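Local structure of putative oxidoreductase (3QHA) at residues 254-259 with 282-287. The protein probably catalyses NAD(P)-dependent oxidation or reduction of a hydroxy acid, like the 3-hydroxyisobutyrate dehydrogenases. Sequence-based numbering, arbitrary orientation.
Sequences LGEKDL and GLAAGL
Leu283 CD2 meets the backbone of the facing helix at Gly255, its methyl lying 4.0 Å from Gly255 CA. The leucine puts its CG anti to the backbone N (chi1 -177°), which carries this branch across the gap, and the methyl sits over the glycine's bare CA. Leu259 CD1 borders Leu283 CD2 at 4.4 Å, a looser apolar touch. The helix segments run nearly antiparallel, at 164°, with axes 10.3 Å apart, and bury 152 Å² between them.

The polar part is indirect. Glu256, extended beyond CG, brings OE2 to 3.5 Å from Ala284 CB, alongside a water that donates to Glu256 OE2 at 2.7 Å and accepts from Ala284 N at 3.0 Å. That amide lies at a kink, lacking its bond to the preceding turn, and the water accepts its hydrogen bond instead. OE2 is also hydrogen-bonded to His291 NE2, in the chain after helix 274-286.

From another side of helix 245-268, Asp258 forms a salt bridge with Lys181 of the second subunit. The contact thus joins two helices of the all-helical C-terminal domain through a leucine-on-glycine fit and a water bridge that gives Ala284 N an acceptor.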
ATOM      1  N   LEU B 254     -11.603   7.804  12.271  1.00 26.10           N
ATOM      2  CA  LEU B 254     -11.795   6.480  11.669  1.00 25.87           C
ATOM      3  C   LEU B 254     -10.737   5.485  12.143  1.00 25.44           C
ATOM      4  O   LEU B 254     -11.058   4.345  12.491  1.00 25.45           O
ATOM      5  CB  LEU B 254     -11.735   6.558  10.139  1.00 25.64           C
ATOM      6  CG  LEU B 254     -12.853   7.278   9.384  1.00 26.33           C
ATOM      7  CD1 LEU B 254     -12.560   7.223   7.885  1.00 26.27           C
ATOM      8  CD2 LEU B 254     -14.225   6.677   9.685  1.00 26.27           C
ATOM      9  N   GLY B 255      -9.482   5.923  12.145  1.00 24.97           N
ATOM     10  CA  GLY B 255      -8.352   5.055  12.476  1.00 24.68           C
ATOM     11  C   GLY B 255      -8.370   4.559  13.906  1.00 24.66           C
ATOM     12  O   GLY B 255      -8.214   3.367  14.158  1.00 24.43           O
ATOM     13  N   GLU B 256      -8.566   5.481  14.840  1.00 24.92           N
ATOM     14  CA  GLU B 256      -8.622   5.142  16.257  1.00 25.19           C
ATOM     15  C   GLU B 256      -9.822   4.251  16.581  1.00 25.29           C
ATOM     16  O   GLU B 256      -9.731   3.364  17.429  1.00 25.51           O
ATOM     17  CB  GLU B 256      -8.635   6.418  17.103  1.00 25.49           C
ATOM     18  CG  GLU B 256      -7.299   7.156  17.060  1.00 25.66           C
ATOM     19  CD  GLU B 256      -7.268   8.404  17.919  1.00 26.23           C
ATOM     20  OE1 GLU B 256      -8.314   8.762  18.499  1.00 27.63           O
ATOM     21  OE2 GLU B 256      -6.192   9.031  18.016  1.00 26.19           O
ATOM     22  N   LYS B 257     -10.939   4.471  15.893  1.00 25.20           N
ATOM     23  CA  LYS B 257     -12.115   3.629  16.083  1.00 25.49           C
ATOM     24  C   LYS B 257     -11.871   2.214  15.539  1.00 25.24           C
ATOM     25  O   LYS B 257     -12.117   1.232  16.242  1.00 25.34           O
ATOM     26  CB  LYS B 257     -13.358   4.268  15.450  1.00 25.56           C
ATOM     27  CG  LYS B 257     -14.649   3.455  15.599  1.00 26.17           C
ATOM     28  CD  LYS B 257     -14.976   3.112  17.054  1.00 26.82           C
ATOM     29  CE  LYS B 257     -16.335   2.434  17.172  1.00 27.14           C
ATOM     30  NZ  LYS B 257     -16.541   1.765  18.490  1.00 27.44           N
ATOM     31  N   ASP B 258     -11.374   2.103  14.307  1.00 24.86           N
ATOM     32  CA  ASP B 258     -11.101   0.782  13.717  1.00 24.80           C
ATOM     33  C   ASP B 258      -9.985   0.034  14.452  1.00 24.76           C
ATOM     34  O   ASP B 258     -10.097  -1.173  14.683  1.00 24.63           O
ATOM     35  CB  ASP B 258     -10.774   0.884  12.220  1.00 24.46           C
ATOM     36  CG  ASP B 258     -12.019   1.040  11.351  1.00 24.80           C
ATOM     37  OD1 ASP B 258     -13.147   0.895  11.868  1.00 25.47           O
ATOM     38  OD2 ASP B 258     -11.869   1.300  10.137  1.00 24.94           O
ATOM     39  N   LEU B 259      -8.923   0.745  14.826  1.00 24.86           N
ATOM     40  CA  LEU B 259      -7.817   0.129  15.562  1.00 25.01           C
ATOM     41  C   LEU B 259      -8.270  -0.393  16.928  1.00 25.39           C
ATOM     42  O   LEU B 259      -7.908  -1.503  17.316  1.00 25.29           O
ATOM     43  CB  LEU B 259      -6.637   1.098  15.716  1.00 24.98           C
ATOM     44  CG  LEU B 259      -5.792   1.291  14.452  1.00 24.85           C
ATOM     45  CD1 LEU B 259      -4.770   2.408  14.636  1.00 24.91           C
ATOM     46  CD2 LEU B 259      -5.096  -0.006  14.056  1.00 24.94           C
ATOM     47  N   GLY B 282       0.093   6.082  18.580  1.00 27.47           N
ATOM     48  CA  GLY B 282       0.885   7.117  17.904  1.00 26.81           C
ATOM     49  C   GLY B 282       0.291   7.743  16.651  1.00 26.10           C
ATOM     50  O   GLY B 282       0.826   8.737  16.146  1.00 25.86           O
ATOM     51  N   LEU B 283      -0.807   7.181  16.145  1.00 25.41           N
ATOM     52  CA  LEU B 283      -1.373   7.623  14.869  1.00 24.94           C
ATOM     53  C   LEU B 283      -1.681   9.112  14.856  1.00 24.91           C
ATOM     54  O   LEU B 283      -1.257   9.830  13.948  1.00 24.63           O
ATOM     55  CB  LEU B 283      -2.655   6.856  14.542  1.00 24.84           C
ATOM     56  CG  LEU B 283      -3.293   7.197  13.196  1.00 24.57           C
ATOM     57  CD1 LEU B 283      -2.376   6.774  12.043  1.00 23.66           C
ATOM     58  CD2 LEU B 283      -4.659   6.536  13.085  1.00 24.49           C
ATOM     59  N   ALA B 284      -2.431   9.558  15.862  1.00 25.02           N
ATOM     60  CA  ALA B 284      -2.847  10.955  15.973  1.00 25.16           C
ATOM     61  C   ALA B 284      -1.655  11.904  15.859  1.00 25.05           C
ATOM     62  O   ALA B 284      -1.692  12.865  15.091  1.00 25.00           O
ATOM     63  CB  ALA B 284      -3.587  11.185  17.285  1.00 25.49           C
ATOM     64  N   ALA B 285      -0.599  11.615  16.616  1.00 25.06           N
ATOM     65  CA  ALA B 285       0.623  12.422  16.596  1.00 25.14           C
ATOM     66  C   ALA B 285       1.318  12.357  15.240  1.00 24.73           C
ATOM     67  O   ALA B 285       1.765  13.377  14.715  1.00 24.70           O
ATOM     68  CB  ALA B 285       1.578  11.974  17.696  1.00 25.30           C
ATOM     69  N   GLY B 286       1.407  11.154  14.679  1.00 24.53           N
ATOM     70  CA  GLY B 286       2.009  10.959  13.360  1.00 24.19           C
ATOM     71  C   GLY B 286       1.311  11.760  12.273  1.00 24.15           C
ATOM     72  O   GLY B 286       1.967  12.333  11.411  1.00 23.90           O
ATOM     73  N   LEU B 287      -0.019  11.803  12.323  1.00 24.38           N
ATOM     74  CA  LEU B 287      -0.820  12.585  11.371  1.00 24.47           C
ATOM     75  C   LEU B 287      -0.733  14.106  11.570  1.00 25.10           C
ATOM     76  O   LEU B 287      -1.254  14.869  10.752  1.00 25.12           O
ATOM     77  CB  LEU B 287      -2.290  12.165  11.450  1.00 24.36           C
ATOM     78  CG  LEU B 287      -2.637  10.749  10.982  1.00 23.73           C
ATOM     79  CD1 LEU B 287      -4.068  10.408  11.362  1.00 22.94           C
ATOM     80  CD2 LEU B 287      -2.429  10.599   9.483  1.00 22.53           C
TER
HETATM   81  O   HOH W   1      -3.811   7.856  17.945  1.00 13.58           O